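Local coordinates for potential RNA-dependent RNA polymerase (Human picobirnavirus, PDB 5I62), which catalyses RNA-directed RNA synthesis from ribonucleoside triphosphates and probably serves both transcription and replication of the viral double-stranded RNA genome, at residues G180-Q189 with V198-P207; L19-V27 with P305-I313. All coordinates share one frame; numbering follows the deposited sequence.

In the fold
Contact 1 (180-189 with 198-207) is a local beta hairpin, whereas contact 2 (19-27 with 305-313) ties helix 17-28, near the N terminus, to a part of the catalytic region nearly 280 residues further on. Along the chain contact 1 is therefore nested inside the loop closed by contact 2. Their centres lie about 11 Å apart, and both reach one mixed sheet, in which strand 176-189 pairs in parallel with strand 306-309. The two contacts meet directly: Ala182 O lies 2.7 Å from Ala307 N, and Leu184 O lies 2.6 Å from Tyr22 OH, both probable hydrogen bonds. Helix 17-28 is thus bonded to strand 176-189 through Tyr22 and packs on its partner strand 306-309.

Contact 1 (G180-Q189 with V198-P207); sequences GAAVLGWRGQ and VKQRVVWMFP
Met205 reaches over Gly185, its thioether stretched out so that CE rests 3.5 Å from Gly185 CA, where the glycine leaves room for the methyl group. This is the compact middle of a long antiparallel beta hairpin, strands 182-189 and 199-205, whose register runs unbroken from Val183-Met205 to Gln189-Lys199. The hydrogen-bonded pairs hold it; Gly185 N to Val203 O is short, 2.7 Å, and Val203 N bonds back to Gly185 O. On the face bearing Leu184, Trp186, Val202 and Trp204, Leu184 CD1 abuts Val202 CG1 at 3.6 Å, the two side chains crossing at about a right angle, and Ala182 CB sits 3.6 Å from Trp204 CE3. Further along, Trp186, with CG anti to the backbone N (chi1 175°), swings its indole toward Gln200 and gives the NE1 hydrogen to OE1 at 2.8 Å. That bond is bent, 143° at the hydrogen, and lies well out of the amide plane; Gln200 NE2 in turn holds Val198 O at 3.0 Å.

On the face that carries Met205, the packing gives way toward the Arg187-Arg201 end to solvent-exposed side chains. Arg187 and Arg201 lie side by side, pointing the same way, with Arg187 CB over one face of the Arg201 guanidinium, 3.3 Å from NH1. A salt bridge to Glu430 probably tempers the charge of Arg187. At the opposite end a water donates to both Ala181 O and Met205 O.

The position and basic sequence of the hairpin are consistent with motif F of the polymerase fingers. Helix 89-97 packs against Leu184, Val202 and Trp204, helix 17-28 touches Val183 and Met205, and strand 306-309 continues the sheet beside strand 176-189.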
# COMPACT_ATOMS: atom_id res chain seq x y z
N GLY A 180 -20.68 -10.62 9.63
CA GLY A 180 -19.74 -9.83 8.85
C GLY A 180 -18.94 -10.68 7.86
O GLY A 180 -18.58 -11.82 8.14
N ALA A 181 -18.66 -10.10 6.70
CA ALA A 181 -17.77 -10.71 5.73
C ALA A 181 -17.07 -9.62 4.93
O ALA A 181 -17.70 -8.66 4.49
CB ALA A 181 -18.51 -11.67 4.80
N ALA A 182 -15.76 -9.79 4.72
CA ALA A 182 -15.08 -8.99 3.72
C ALA A 182 -15.65 -9.32 2.35
O ALA A 182 -16.15 -10.42 2.11
CB ALA A 182 -13.57 -9.25 3.72
N VAL A 183 -15.58 -8.36 1.45
CA VAL A 183 -15.99 -8.57 0.06
C VAL A 183 -14.74 -8.61 -0.80
O VAL A 183 -13.86 -7.75 -0.66
CB VAL A 183 -16.96 -7.48 -0.40
CG1 VAL A 183 -17.13 -7.51 -1.92
CG2 VAL A 183 -18.32 -7.65 0.30
N LEU A 184 -14.67 -9.59 -1.71
CA LEU A 184 -13.53 -9.74 -2.61
C LEU A 184 -13.47 -8.55 -3.57
O LEU A 184 -14.36 -8.38 -4.40
CB LEU A 184 -13.61 -11.04 -3.40
CG LEU A 184 -12.44 -11.27 -4.37
CD1 LEU A 184 -11.11 -11.46 -3.62
CD2 LEU A 184 -12.68 -12.44 -5.31
N GLY A 185 -12.42 -7.74 -3.43
CA GLY A 185 -12.13 -6.66 -4.35
C GLY A 185 -10.88 -6.93 -5.17
O GLY A 185 -10.23 -7.97 -5.08
N TRP A 186 -10.54 -5.94 -6.00
CA TRP A 186 -9.50 -6.14 -7.00
C TRP A 186 -8.77 -4.84 -7.26
O TRP A 186 -9.36 -3.76 -7.24
CB TRP A 186 -10.11 -6.68 -8.30
CG TRP A 186 -9.12 -6.80 -9.44
CD1 TRP A 186 -8.38 -7.90 -9.76
CD2 TRP A 186 -8.80 -5.81 -10.42
NE1 TRP A 186 -7.60 -7.65 -10.86
CE2 TRP A 186 -7.85 -6.37 -11.29
CE3 TRP A 186 -9.23 -4.50 -10.63
CZ2 TRP A 186 -7.32 -5.66 -12.37
CZ3 TRP A 186 -8.70 -3.79 -11.71
CH2 TRP A 186 -7.76 -4.38 -12.56
N ARG A 187 -7.46 -4.94 -7.48
CA ARG A 187 -6.65 -3.85 -8.01
C ARG A 187 -5.70 -4.42 -9.05
O ARG A 187 -5.12 -5.49 -8.85
CB ARG A 187 -5.83 -3.12 -6.94
CG ARG A 187 -6.66 -2.40 -5.89
CD ARG A 187 -7.53 -1.31 -6.50
NE ARG A 187 -6.74 -0.28 -7.17
CZ ARG A 187 -6.14 0.72 -6.55
NH1 ARG A 187 -6.22 0.82 -5.22
NH2 ARG A 187 -5.45 1.62 -7.24
N GLY A 188 -5.53 -3.69 -10.14
CA GLY A 188 -4.60 -4.09 -11.18
C GLY A 188 -3.29 -3.34 -11.04
O GLY A 188 -3.26 -2.16 -10.72
N GLN A 189 -2.20 -4.04 -11.30
CA GLN A 189 -0.88 -3.45 -11.25
C GLN A 189 -0.09 -3.91 -12.47
O GLN A 189 -0.14 -5.08 -12.86
CB GLN A 189 -0.18 -3.84 -9.94
CG GLN A 189 1.25 -3.39 -9.83
CD GLN A 189 1.79 -3.60 -8.42
OE1 GLN A 189 1.08 -3.36 -7.44
NE2 GLN A 189 3.04 -4.04 -8.32
N VAL A 198 -0.89 -8.25 -16.32
CA VAL A 198 -1.41 -7.43 -15.24
C VAL A 198 -1.46 -8.24 -13.95
O VAL A 198 -2.00 -9.36 -13.93
CB VAL A 198 -2.81 -6.88 -15.59
CG1 VAL A 198 -3.37 -6.07 -14.42
CG2 VAL A 198 -2.74 -6.04 -16.85
N LYS A 199 -0.87 -7.69 -12.88
CA LYS A 199 -0.90 -8.29 -11.55
C LYS A 199 -2.31 -8.21 -10.99
O LYS A 199 -2.90 -7.12 -10.95
CB LYS A 199 0.04 -7.55 -10.59
CG LYS A 199 1.53 -7.74 -10.76
CD LYS A 199 1.87 -9.14 -11.21
CE LYS A 199 2.22 -9.12 -12.69
NZ LYS A 199 2.27 -10.47 -13.33
N GLN A 200 -2.83 -9.33 -10.49
CA GLN A 200 -4.21 -9.41 -10.01
C GLN A 200 -4.21 -9.33 -8.48
O GLN A 200 -4.22 -10.33 -7.78
CB GLN A 200 -4.87 -10.69 -10.52
CG GLN A 200 -4.77 -10.90 -12.03
CD GLN A 200 -5.63 -9.91 -12.80
OE1 GLN A 200 -6.83 -9.80 -12.55
NE2 GLN A 200 -5.02 -9.21 -13.76
N ARG A 201 -4.25 -8.09 -7.97
CA ARG A 201 -4.20 -7.90 -6.52
C ARG A 201 -5.56 -8.22 -5.89
O ARG A 201 -6.60 -7.83 -6.40
CB ARG A 201 -3.78 -6.47 -6.18
CG ARG A 201 -2.33 -6.12 -6.51
CD ARG A 201 -1.94 -4.76 -5.88
NE ARG A 201 -2.65 -4.52 -4.62
CZ ARG A 201 -3.26 -3.37 -4.30
NH1 ARG A 201 -3.21 -2.34 -5.13
NH2 ARG A 201 -3.89 -3.26 -3.14
N VAL A 202 -5.54 -8.93 -4.76
CA VAL A 202 -6.74 -9.18 -3.98
C VAL A 202 -6.89 -8.06 -2.96
O VAL A 202 -5.93 -7.71 -2.27
CB VAL A 202 -6.67 -10.55 -3.30
CG1 VAL A 202 -7.81 -10.71 -2.31
CG2 VAL A 202 -6.70 -11.67 -4.33
N VAL A 203 -8.09 -7.48 -2.89
CA VAL A 203 -8.43 -6.52 -1.86
C VAL A 203 -9.50 -7.14 -0.97
O VAL A 203 -10.50 -7.66 -1.48
CB VAL A 203 -8.94 -5.18 -2.44
CG1 VAL A 203 -9.28 -4.21 -1.31
CG2 VAL A 203 -7.89 -4.59 -3.36
N TRP A 204 -9.29 -7.10 0.34
CA TRP A 204 -10.30 -7.48 1.32
C TRP A 204 -11.06 -6.22 1.72
O TRP A 204 -10.57 -5.41 2.50
CB TRP A 204 -9.66 -8.16 2.53
CG TRP A 204 -9.05 -9.50 2.25
CD1 TRP A 204 -8.00 -9.78 1.42
CD2 TRP A 204 -9.49 -10.76 2.78
NE1 TRP A 204 -7.75 -11.14 1.42
CE2 TRP A 204 -8.65 -11.76 2.24
CE3 TRP A 204 -10.51 -11.14 3.66
CZ2 TRP A 204 -8.80 -13.11 2.55
CZ3 TRP A 204 -10.65 -12.47 3.98
CH2 TRP A 204 -9.81 -13.45 3.41
N MET A 205 -12.26 -6.03 1.16
CA MET A 205 -13.06 -4.84 1.44
C MET A 205 -13.85 -5.10 2.71
O MET A 205 -14.80 -5.90 2.72
CB MET A 205 -13.97 -4.52 0.25
CG MET A 205 -13.22 -4.09 -1.00
SD MET A 205 -14.35 -3.98 -2.42
CE MET A 205 -13.22 -3.40 -3.66
N PHE A 206 -13.45 -4.46 3.81
CA PHE A 206 -13.93 -4.79 5.15
C PHE A 206 -15.26 -4.12 5.44
O PHE A 206 -15.54 -3.04 4.92
CB PHE A 206 -12.92 -4.36 6.21
CG PHE A 206 -11.91 -5.41 6.56
CD1 PHE A 206 -11.18 -6.04 5.58
CD2 PHE A 206 -11.70 -5.76 7.88
CE1 PHE A 206 -10.23 -7.01 5.90
CE2 PHE A 206 -10.75 -6.72 8.21
CZ PHE A 206 -10.02 -7.35 7.21
N PRO A 207 -16.08 -4.73 6.31
CA PRO A 207 -17.27 -4.04 6.82
C PRO A 207 -16.89 -2.75 7.52
O PRO A 207 -15.91 -2.70 8.27
CB PRO A 207 -17.88 -5.05 7.80
CG PRO A 207 -17.32 -6.37 7.41
CD PRO A 207 -15.92 -6.06 6.91
O HOH W 1 -17.32 -6.12 3.78

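Contact 2 (L19-V27 with P305-I313); sequences LRAYFSNVV and PLAYNWGEI
Arg20 spreads its guanidinium over the indole of Trp310, a cation-pi stack in which the two planes are only 15° apart. CZ of Arg20 stands 3.7 Å from the centroid of the five-membered ring, almost straight above it. The stack lies at the turn of a beta hairpin: strands 306-309 and 312-314 are joined by a type II turn, Asn309 to Glu312, with Trp310 and Gly311 at its corners. Arg20 leaves the helix with CG anti to the backbone N (chi1 174°), and bends at chi2 and chi3 fold the chain back until NH2 lies 3.3 Å from Trp310 NE1. Both atoms are donors, so this closeness reflects stacking and not a bond. At the six-membered end of the indole, Leu19 CG lies 3.9 Å from Trp310 CZ3; Trp8 meets Trp310 from outside the two segments.

Phe23 lies in the buried part, with Val26 and Ala307. Its ring is laid against the backbone where the strand enters the turn, with Asn309 C centred over one face; Tyr22 CD2 of the same helix lies beyond the opposite face, toward the rim. Near the ring plane, at the edge, Ala307 O is 3.5 Å from Phe23 CE1, and Ala307 CB is the apolar neighbour of Phe23 CZ. Val26 CG1 rests against Tyr308 O. The Arg20 stack, Phe23 and Val26 together hold the helix against strand 306-309 and its turn, the two axes inclined at 71° and passing 8.3 Å apart.

Asn309 braces the turn from within. Its ND2 donates to Glu312 OE2 at 2.9 Å, spanning the turn, and OD1 accepts from Trp310 N, which lies above the amide carbonyl plane. On the helix side Asn309 OD1 is only 3.2 Å from the methyl carbon CG2 of Val27.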
# COMPACT_ATOMS: atom_id res chain seq x y z
N LEU A 19 -24.73 -4.34 -5.26
CA LEU A 19 -23.97 -5.53 -4.86
C LEU A 19 -24.09 -6.62 -5.91
O LEU A 19 -23.13 -7.35 -6.19
CB LEU A 19 -24.47 -6.03 -3.51
CG LEU A 19 -23.69 -7.14 -2.81
CD1 LEU A 19 -22.23 -6.73 -2.57
CD2 LEU A 19 -24.40 -7.55 -1.52
N ARG A 20 -25.29 -6.76 -6.47
CA ARG A 20 -25.53 -7.75 -7.51
C ARG A 20 -24.66 -7.49 -8.74
O ARG A 20 -24.03 -8.41 -9.28
CB ARG A 20 -27.01 -7.72 -7.88
CG ARG A 20 -27.36 -8.58 -9.03
CD ARG A 20 -26.84 -9.93 -8.82
NE ARG A 20 -27.85 -10.77 -8.19
CZ ARG A 20 -27.83 -12.09 -8.27
NH1 ARG A 20 -26.83 -12.67 -8.93
NH2 ARG A 20 -28.78 -12.80 -7.68
N ALA A 21 -24.63 -6.24 -9.21
CA ALA A 21 -23.74 -5.89 -10.31
C ALA A 21 -22.29 -6.14 -9.95
O ALA A 21 -21.51 -6.62 -10.78
CB ALA A 21 -23.93 -4.43 -10.68
N TYR A 22 -21.91 -5.77 -8.72
CA TYR A 22 -20.53 -5.93 -8.29
C TYR A 22 -20.06 -7.37 -8.49
O TYR A 22 -19.04 -7.62 -9.13
CB TYR A 22 -20.37 -5.51 -6.83
CG TYR A 22 -18.94 -5.60 -6.34
CD1 TYR A 22 -18.06 -4.53 -6.50
CD2 TYR A 22 -18.46 -6.77 -5.76
CE1 TYR A 22 -16.74 -4.62 -6.07
CE2 TYR A 22 -17.14 -6.87 -5.34
CZ TYR A 22 -16.30 -5.79 -5.49
OH TYR A 22 -15.00 -5.90 -5.06
N PHE A 23 -20.81 -8.33 -7.95
CA PHE A 23 -20.35 -9.71 -8.02
C PHE A 23 -20.45 -10.28 -9.44
O PHE A 23 -19.66 -11.17 -9.80
CB PHE A 23 -21.10 -10.58 -7.02
CG PHE A 23 -20.56 -10.45 -5.62
CD1 PHE A 23 -19.21 -10.74 -5.37
CD2 PHE A 23 -21.35 -10.04 -4.57
CE1 PHE A 23 -18.69 -10.64 -4.08
CE2 PHE A 23 -20.83 -9.93 -3.28
CZ PHE A 23 -19.49 -10.24 -3.04
N SER A 24 -21.39 -9.79 -10.25
CA SER A 24 -21.40 -10.17 -11.67
C SER A 24 -20.09 -9.77 -12.33
O SER A 24 -19.54 -10.51 -13.14
CB SER A 24 -22.56 -9.51 -12.41
OG SER A 24 -23.79 -9.89 -11.86
N ASN A 25 -19.62 -8.56 -12.04
CA ASN A 25 -18.36 -8.11 -12.60
C ASN A 25 -17.19 -8.92 -12.05
O ASN A 25 -16.22 -9.20 -12.78
CB ASN A 25 -18.17 -6.62 -12.33
CG ASN A 25 -16.89 -6.09 -12.92
OD1 ASN A 25 -16.00 -5.64 -12.19
ND2 ASN A 25 -16.77 -6.16 -14.24
N VAL A 26 -17.25 -9.32 -10.78
CA VAL A 26 -16.21 -10.21 -10.23
C VAL A 26 -16.17 -11.52 -11.03
O VAL A 26 -15.09 -12.01 -11.39
CB VAL A 26 -16.44 -10.48 -8.74
CG1 VAL A 26 -15.51 -11.62 -8.26
CG2 VAL A 26 -16.22 -9.21 -7.90
N VAL A 27 -17.34 -12.10 -11.29
CA VAL A 27 -17.40 -13.36 -12.03
C VAL A 27 -16.88 -13.17 -13.45
O VAL A 27 -16.10 -13.99 -13.96
CB VAL A 27 -18.84 -13.92 -12.04
CG1 VAL A 27 -18.92 -15.16 -12.93
CG2 VAL A 27 -19.31 -14.25 -10.63
N PRO A 305 -14.68 -13.87 7.55
CA PRO A 305 -15.08 -14.60 6.35
C PRO A 305 -14.92 -13.72 5.11
O PRO A 305 -14.83 -12.50 5.20
CB PRO A 305 -16.56 -14.94 6.61
CG PRO A 305 -16.68 -14.91 8.13
CD PRO A 305 -15.77 -13.79 8.54
N LEU A 306 -14.88 -14.37 3.95
CA LEU A 306 -14.73 -13.69 2.66
C LEU A 306 -15.91 -14.01 1.75
O LEU A 306 -16.09 -15.17 1.37
CB LEU A 306 -13.44 -14.11 1.97
CG LEU A 306 -13.20 -13.49 0.60
CD1 LEU A 306 -13.02 -11.95 0.68
CD2 LEU A 306 -11.98 -14.15 -0.05
N ALA A 307 -16.66 -12.98 1.36
CA ALA A 307 -17.71 -13.11 0.35
C ALA A 307 -17.06 -12.87 -1.02
O ALA A 307 -16.70 -11.75 -1.36
CB ALA A 307 -18.84 -12.12 0.61
N TYR A 308 -16.91 -13.93 -1.81
CA TYR A 308 -16.19 -13.82 -3.07
C TYR A 308 -17.10 -13.94 -4.29
O TYR A 308 -16.64 -13.73 -5.42
CB TYR A 308 -15.07 -14.88 -3.14
CG TYR A 308 -15.55 -16.31 -2.99
CD1 TYR A 308 -15.89 -17.07 -4.11
CD2 TYR A 308 -15.64 -16.90 -1.74
CE1 TYR A 308 -16.33 -18.37 -3.98
CE2 TYR A 308 -16.07 -18.21 -1.59
CZ TYR A 308 -16.41 -18.94 -2.72
OH TYR A 308 -16.85 -20.24 -2.58
N ASN A 309 -18.38 -14.25 -4.08
CA ASN A 309 -19.37 -14.26 -5.15
C ASN A 309 -20.73 -14.08 -4.50
O ASN A 309 -20.87 -14.18 -3.28
CB ASN A 309 -19.30 -15.55 -5.97
CG ASN A 309 -20.08 -15.46 -7.29
OD1 ASN A 309 -20.58 -14.40 -7.67
ND2 ASN A 309 -20.17 -16.58 -7.99
N TRP A 310 -21.74 -13.79 -5.31
CA TRP A 310 -23.10 -13.68 -4.78
C TRP A 310 -23.49 -15.01 -4.13
O TRP A 310 -23.52 -16.04 -4.80
CB TRP A 310 -24.09 -13.31 -5.88
CG TRP A 310 -25.45 -13.08 -5.35
CD1 TRP A 310 -26.43 -14.02 -5.15
CD2 TRP A 310 -26.00 -11.84 -4.93
NE1 TRP A 310 -27.56 -13.43 -4.64
CE2 TRP A 310 -27.33 -12.09 -4.50
CE3 TRP A 310 -25.51 -10.53 -4.88
CZ2 TRP A 310 -28.16 -11.08 -4.03
CZ3 TRP A 310 -26.34 -9.52 -4.41
CH2 TRP A 310 -27.66 -9.81 -3.99
N GLY A 311 -23.76 -14.98 -2.83
CA GLY A 311 -24.16 -16.20 -2.16
C GLY A 311 -23.04 -17.16 -1.82
O GLY A 311 -23.31 -18.31 -1.46
N GLU A 312 -21.78 -16.75 -1.94
CA GLU A 312 -20.65 -17.65 -1.69
C GLU A 312 -19.70 -16.99 -0.71
O GLU A 312 -19.24 -15.87 -0.95
CB GLU A 312 -19.94 -18.03 -2.98
CG GLU A 312 -20.85 -18.74 -3.95
CD GLU A 312 -20.10 -19.34 -5.11
OE1 GLU A 312 -19.26 -20.24 -4.86
OE2 GLU A 312 -20.32 -18.90 -6.25
N ILE A 313 -19.39 -17.71 0.37
CA ILE A 313 -18.61 -17.19 1.47
C ILE A 313 -17.61 -18.26 1.90
O ILE A 313 -17.94 -19.44 2.01
CB ILE A 313 -19.52 -16.78 2.66
CG1 ILE A 313 -20.59 -15.77 2.21
CG2 ILE A 313 -18.67 -16.19 3.80
CD1 ILE A 313 -21.64 -15.49 3.30